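Local coordinates for protein enolase-phosphatase E1 (Saccharomyces cerevisiae, PDB 2G80) that probably catalyses both the enolization and the dephosphorylation of 2,3-diketo-5-methylthiopentyl-1-phosphate in the methionine salvage pathway, using one magnesium ion, at residues T41-P44 / I45-K49; S71-S74 / N75-Q79; A194-L197 / R198-A202. All coordinates share one frame; numbering follows the deposited sequence.

In the fold
From the N terminus, the chain leaves strand 33-36 of the parallel sheet and reaches contact 1, where 41-49 carries it past the magnesium site into helix 46-65. Contact 2 comes next, in the short helix 72-78 that lies against helix 103-118, far from the sheet. Contact 3 follows much later, at the end of helix 190-200, which precedes strand 207-211 and packs on strands 33-36, 140-143 and 177-179. Each contact is local, within a turn or helix end, and the three stand in series, neither nesting nor crossing. Their centres are far apart: about 29 Å between contacts 1 and 2, 26 Å between contacts 1 and 3, and 36 Å between contacts 2 and 3.

Contact 1. Residues T41-P44 / I45-K49; sequences TVCP and ISFVK
The loop that follows strand 33-36 and the metal ligands Asp37 and Glu39 of this haloacid dehalogenase-like fold passes through Cys43 and Pro44 into helix 46-65, where both residues meet Phe47. Asp37 and Glu39 form the magnesium site together with Asp212. At the turn into the helix, Phe47 N donates to Pro44 O over 3.2 Å. The bond is nearly straight, at 165°, but it reaches the oxygen from above the carbonyl plane. The proline side chain meets the start of the helix through Pro44 CB, 3.6 Å from Ser46 OG, and it also touches Tyr127. Ile45 turns from the loop towards the metal site, and its side chain touches Asp212. Upstream, Thr41 OG1 is hydrogen-bonded to Asp37 OD2, tying the beginning of the loop to a metal ligand. Pro125 touches both Cys43 and Phe47, which form a sulfur-aromatic pair. With CG anti to the backbone N, chi1 -177°, the Phe47 ring leads away from the loop, and the sulfur meets it near its attachment to CB. In the conformer described, one of two modelled for the cysteine, Cys43 SG stands 4.7 Å from the ring centroid on an oblique line, 50° off the ring normal, with Phe47 CD2 the nearest ring atom at 3.8 Å.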
# COMPACT_ATOMS: atom_id res chain seq x y z
N THR A 41 -4.54 -0.47 -8.24
CA THR A 41 -3.56 -0.69 -9.29
C THR A 41 -3.07 -2.15 -9.29
O THR A 41 -3.23 -2.82 -10.28
CB THR A 41 -2.42 0.34 -9.14
OG1 THR A 41 -2.99 1.64 -9.21
CG2 THR A 41 -1.39 0.19 -10.24
N VAL A 42 -2.44 -2.61 -8.22
CA VAL A 42 -2.02 -4.01 -8.07
C VAL A 42 -2.91 -4.81 -7.08
O VAL A 42 -2.91 -6.04 -7.13
CB VAL A 42 -0.46 -4.17 -7.74
CG1 VAL A 42 0.40 -3.38 -8.73
CG2 VAL A 42 -0.13 -3.80 -6.36
N CYS A 43 -3.64 -4.09 -6.21
CA CYS A 43 -4.52 -4.70 -5.20
C CYS A 43 -5.93 -4.06 -5.30
O CYS A 43 -6.03 -2.84 -5.59
CB CYS A 43 -3.92 -4.45 -3.80
SG CYS A 43 -4.73 -5.27 -2.39
N PRO A 44 -7.00 -4.87 -5.10
CA PRO A 44 -8.34 -4.30 -5.06
C PRO A 44 -8.45 -3.21 -4.00
O PRO A 44 -7.97 -3.36 -2.88
CB PRO A 44 -9.23 -5.47 -4.62
CG PRO A 44 -8.50 -6.65 -5.02
CD PRO A 44 -7.07 -6.33 -5.04
N ILE A 45 -9.10 -2.14 -4.38
CA ILE A 45 -9.33 -1.00 -3.52
C ILE A 45 -10.19 -1.42 -2.30
O ILE A 45 -10.06 -0.86 -1.23
CB ILE A 45 -9.90 0.17 -4.42
CG1 ILE A 45 -9.56 1.55 -3.87
CG2 ILE A 45 -11.37 -0.02 -4.71
CD1 ILE A 45 -9.69 2.61 -4.97
N SER A 46 -11.02 -2.46 -2.46
CA SER A 46 -11.84 -3.01 -1.37
C SER A 46 -11.08 -3.64 -0.19
O SER A 46 -11.68 -3.81 0.89
CB SER A 46 -12.74 -4.11 -1.93
OG SER A 46 -11.95 -5.21 -2.33
N PHE A 47 -9.81 -4.03 -0.40
CA PHE A 47 -9.03 -4.74 0.62
C PHE A 47 -8.90 -4.03 1.97
O PHE A 47 -9.16 -4.63 2.98
CB PHE A 47 -7.63 -5.12 0.07
CG PHE A 47 -6.78 -5.92 1.03
CD1 PHE A 47 -7.27 -7.10 1.60
CD2 PHE A 47 -5.47 -5.53 1.33
CE1 PHE A 47 -6.48 -7.85 2.48
CE2 PHE A 47 -4.70 -6.28 2.19
CZ PHE A 47 -5.21 -7.43 2.78
N VAL A 48 -8.53 -2.75 1.97
CA VAL A 48 -8.35 -1.99 3.21
C VAL A 48 -9.62 -1.85 4.05
O VAL A 48 -9.57 -2.08 5.25
CB VAL A 48 -7.66 -0.58 2.97
CG1 VAL A 48 -7.59 0.28 4.26
CG2 VAL A 48 -6.26 -0.76 2.44
N LYS A 49 -10.75 -1.53 3.42
CA LYS A 49 -12.03 -1.34 4.13
C LYS A 49 -12.80 -2.61 4.40
O LYS A 49 -13.44 -2.69 5.44
CB LYS A 49 -12.95 -0.34 3.38

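Contact 2. Residues S71-S74 / N75-Q79; sequences SPVS and NILSQ
From Ser71 to Ser78 the backbone turns into the short helix 72-78, with Leu77 N donating to Val73 O over 2.9 Å and Ser78 N to Ser74 O over 3.0 Å, while the first bond, from Asn75 N to Ser71 O, is weak. Val73 and Leu77, one turn apart, share a side of the helix. Val73 CG2 and Leu77 CD1 approach only to 4.3 Å, a loose contact between methyl groups. The leucine also lies along the carbonyl of the residue one turn earlier: with CG anti to its own carbonyl carbon, chi1 -72°, the branch point comes to 3.3 Å from Val73 O, the same oxygen that receives the Leu77 N-H. This apolar side packs against helix 103-118, where Leu108 touches both residues and Tyr111 adds to the cover over Val73. Helix 72-78 thus has the look of a short amphipathic helix far from the magnesium site, docked on a longer helix in part through Val73 and Leu77, with Asn75 and Ser78 exposed to solvent. At its start, Ser71 OG is hydrogen-bonded to Thr68 O and Ser74 OG to Arg69 O, so these hydroxyls tie the helix start to the preceding chain. Asn75 folds its amide back beside Ser71, and Asn75 CG lies 3.5 Å from Ser71 O. Near the other end, the hydroxyl of Ser78 returns to the backbone three residues earlier. Because its OG sits between the backbone N and the carbonyl carbon, chi1 65°, it turns back toward the preceding turn, and Ser78 OG donates to Asn75 O over 2.8 Å from above the carbonyl plane.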
# COMPACT_ATOMS: atom_id res chain seq x y z
N SER A 71 4.89 -4.93 27.80
CA SER A 71 4.78 -5.51 26.43
C SER A 71 5.36 -4.62 25.30
O SER A 71 5.50 -3.41 25.47
CB SER A 71 3.30 -5.79 26.08
OG SER A 71 2.60 -6.42 27.13
N PRO A 72 5.72 -5.23 24.14
CA PRO A 72 6.05 -4.41 22.94
C PRO A 72 4.85 -3.57 22.44
O PRO A 72 5.05 -2.45 21.96
CB PRO A 72 6.47 -5.45 21.89
CG PRO A 72 6.84 -6.66 22.69
CD PRO A 72 5.94 -6.67 23.88
N VAL A 73 3.62 -4.13 22.53
CA VAL A 73 2.40 -3.38 22.18
C VAL A 73 2.06 -2.27 23.23
O VAL A 73 1.42 -1.28 22.89
CB VAL A 73 1.17 -4.33 21.98
CG1 VAL A 73 0.64 -4.88 23.31
CG2 VAL A 73 0.05 -3.63 21.24
N SER A 74 2.47 -2.48 24.48
CA SER A 74 2.25 -1.55 25.61
C SER A 74 3.02 -0.21 25.40
O SER A 74 2.52 0.87 25.74
CB SER A 74 2.66 -2.24 26.91
OG SER A 74 2.51 -1.43 28.06
N ASN A 75 4.21 -0.31 24.83
CA ASN A 75 5.03 0.84 24.45
C ASN A 75 4.37 1.63 23.33
O ASN A 75 4.38 2.86 23.36
CB ASN A 75 6.43 0.40 24.02
CG ASN A 75 7.19 -0.33 25.15
OD1 ASN A 75 6.88 -0.17 26.34
ND2 ASN A 75 8.17 -1.15 24.77
N ILE A 76 3.76 0.94 22.37
CA ILE A 76 3.01 1.60 21.29
C ILE A 76 1.78 2.30 21.90
O ILE A 76 1.59 3.48 21.68
CB ILE A 76 2.58 0.63 20.14
CG1 ILE A 76 3.82 0.01 19.47
CG2 ILE A 76 1.73 1.40 19.07
CD1 ILE A 76 3.56 -1.18 18.60
N LEU A 77 1.00 1.56 22.69
CA LEU A 77 -0.22 2.08 23.30
C LEU A 77 -0.04 3.30 24.18
O LEU A 77 -0.88 4.18 24.16
CB LEU A 77 -0.99 0.98 24.04
CG LEU A 77 -1.68 -0.06 23.14
CD1 LEU A 77 -2.20 -1.20 24.00
CD2 LEU A 77 -2.83 0.52 22.32
N SER A 78 1.07 3.34 24.93
CA SER A 78 1.40 4.46 25.80
C SER A 78 1.61 5.78 25.03
O SER A 78 1.33 6.84 25.57
CB SER A 78 2.62 4.17 26.68
OG SER A 78 3.78 4.01 25.86
N GLN A 79 2.07 5.70 23.78
CA GLN A 79 2.27 6.90 22.94
C GLN A 79 1.00 7.62 22.45
O GLN A 79 1.10 8.62 21.75
CB GLN A 79 3.23 6.60 21.80
CG GLN A 79 4.63 6.27 22.33
CD GLN A 79 5.72 6.43 21.29
OE1 GLN A 79 5.60 5.96 20.17
NE2 GLN A 79 6.82 7.07 21.68

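Contact 3. Residues A194-L197 / R198-A202; sequences ANIL and RDIGA
Ala194 O receives the N-H of Arg198 in the last turns of helix 190-200. Asn195 comes next, and its side chain runs alongside that of Arg198, the amide and guanidinium planes 23° apart. Bends at chi2 and chi3 fold the arginine back over its own helix, so that one guanidinium face lies over Asn195 CA and Arg198 NH2 comes within 2.9 Å of Asn195 OD1. The amide is also hydrogen-bonded elsewhere, ND2 to Ser184 O and OD1 to Gln191 NE2. Arg198 NH1 forms a salt bridge with Asp199 OD1 at 3.2 Å, the oxygen lying in the guanidinium plane while the nitrogen meets it from above the carboxylate plane. Ile196 and Ile200 point the same way from successive turns, Ile196 CG2 lying 3.4 Å from Ile200 CD1, tighter than usual for two methyls. Ile200 N binds Ile196 O at 2.7 Å, nearly along the C=O axis. Both isoleucines press on the parallel sheet of the Rossmann-like HAD fold, meeting Phe179 together, Leu35 and Tyr143 through Ile196, and Thr33 and Phe141 through Ile200. Replacing Ile200 by an alanine would probably open a gap between helix and sheet and rob Ile196 CG2 of its close neighbour. Leu197 O receives Gly201 N at 2.8 Å, after which Gly201 leaves the helix with a positive phi of 68°, and Leu197 CD2 approaches Ala202 O at 3.7 Å. The chemistry divides the helix end into an oily side buried on the sheet and a charged outer side, where the Asp199 carboxylate probably offsets the arginine's charge.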
# COMPACT_ATOMS: atom_id res chain seq x y z
N ALA A 194 10.44 13.79 -8.55
CA ALA A 194 11.84 14.17 -8.71
C ALA A 194 12.70 13.46 -7.63
O ALA A 194 13.82 13.01 -7.92
CB ALA A 194 12.01 15.69 -8.67
N ASN A 195 12.16 13.39 -6.40
CA ASN A 195 12.80 12.66 -5.30
C ASN A 195 12.96 11.18 -5.63
O ASN A 195 14.03 10.62 -5.41
CB ASN A 195 12.06 12.85 -3.96
CG ASN A 195 12.05 14.31 -3.46
OD1 ASN A 195 12.92 15.12 -3.79
ND2 ASN A 195 11.05 14.63 -2.64
N ILE A 196 11.92 10.56 -6.18
CA ILE A 196 11.97 9.12 -6.56
C ILE A 196 12.94 8.87 -7.72
O ILE A 196 13.66 7.86 -7.69
CB ILE A 196 10.55 8.58 -6.89
CG1 ILE A 196 9.70 8.57 -5.61
CG2 ILE A 196 10.60 7.12 -7.58
CD1 ILE A 196 8.22 8.28 -5.86
N LEU A 197 12.96 9.75 -8.73
CA LEU A 197 13.93 9.62 -9.86
C LEU A 197 15.38 9.68 -9.38
O LEU A 197 16.20 8.90 -9.84
CB LEU A 197 13.69 10.65 -10.99
CG LEU A 197 12.44 10.48 -11.86
CD1 LEU A 197 12.26 11.70 -12.75
CD2 LEU A 197 12.51 9.19 -12.69
N ARG A 198 15.67 10.60 -8.47
CA ARG A 198 16.99 10.69 -7.79
C ARG A 198 17.37 9.34 -7.16
O ARG A 198 18.46 8.83 -7.41
CB ARG A 198 16.97 11.73 -6.68
CG ARG A 198 18.32 12.11 -6.14
CD ARG A 198 18.34 12.31 -4.64
NE ARG A 198 17.42 13.33 -4.18
CZ ARG A 198 16.32 13.16 -3.41
NH1 ARG A 198 15.91 11.98 -2.95
NH2 ARG A 198 15.62 14.24 -3.09
N ASP A 199 16.45 8.78 -6.36
CA ASP A 199 16.69 7.50 -5.64
C ASP A 199 16.69 6.28 -6.57
O ASP A 199 17.40 5.33 -6.31
CB ASP A 199 15.68 7.30 -4.49
CG ASP A 199 15.79 8.40 -3.41
OD1 ASP A 199 16.90 8.94 -3.19
OD2 ASP A 199 14.77 8.70 -2.74
N ILE A 200 15.88 6.31 -7.62
CA ILE A 200 15.85 5.25 -8.65
C ILE A 200 17.15 5.29 -9.51
O ILE A 200 17.72 4.25 -9.80
CB ILE A 200 14.51 5.33 -9.51
CG1 ILE A 200 13.37 4.67 -8.74
CG2 ILE A 200 14.61 4.65 -10.86
CD1 ILE A 200 12.02 4.69 -9.50
N GLY A 201 17.61 6.48 -9.88
CA GLY A 201 18.76 6.62 -10.77
C GLY A 201 18.30 6.10 -12.12
O GLY A 201 18.70 5.00 -12.56
N ALA A 202 17.35 6.81 -12.71
CA ALA A 202 16.84 6.48 -14.04
C ALA A 202 16.38 7.75 -14.71
O ALA A 202 15.92 8.68 -14.03
CB ALA A 202 15.70 5.48 -13.96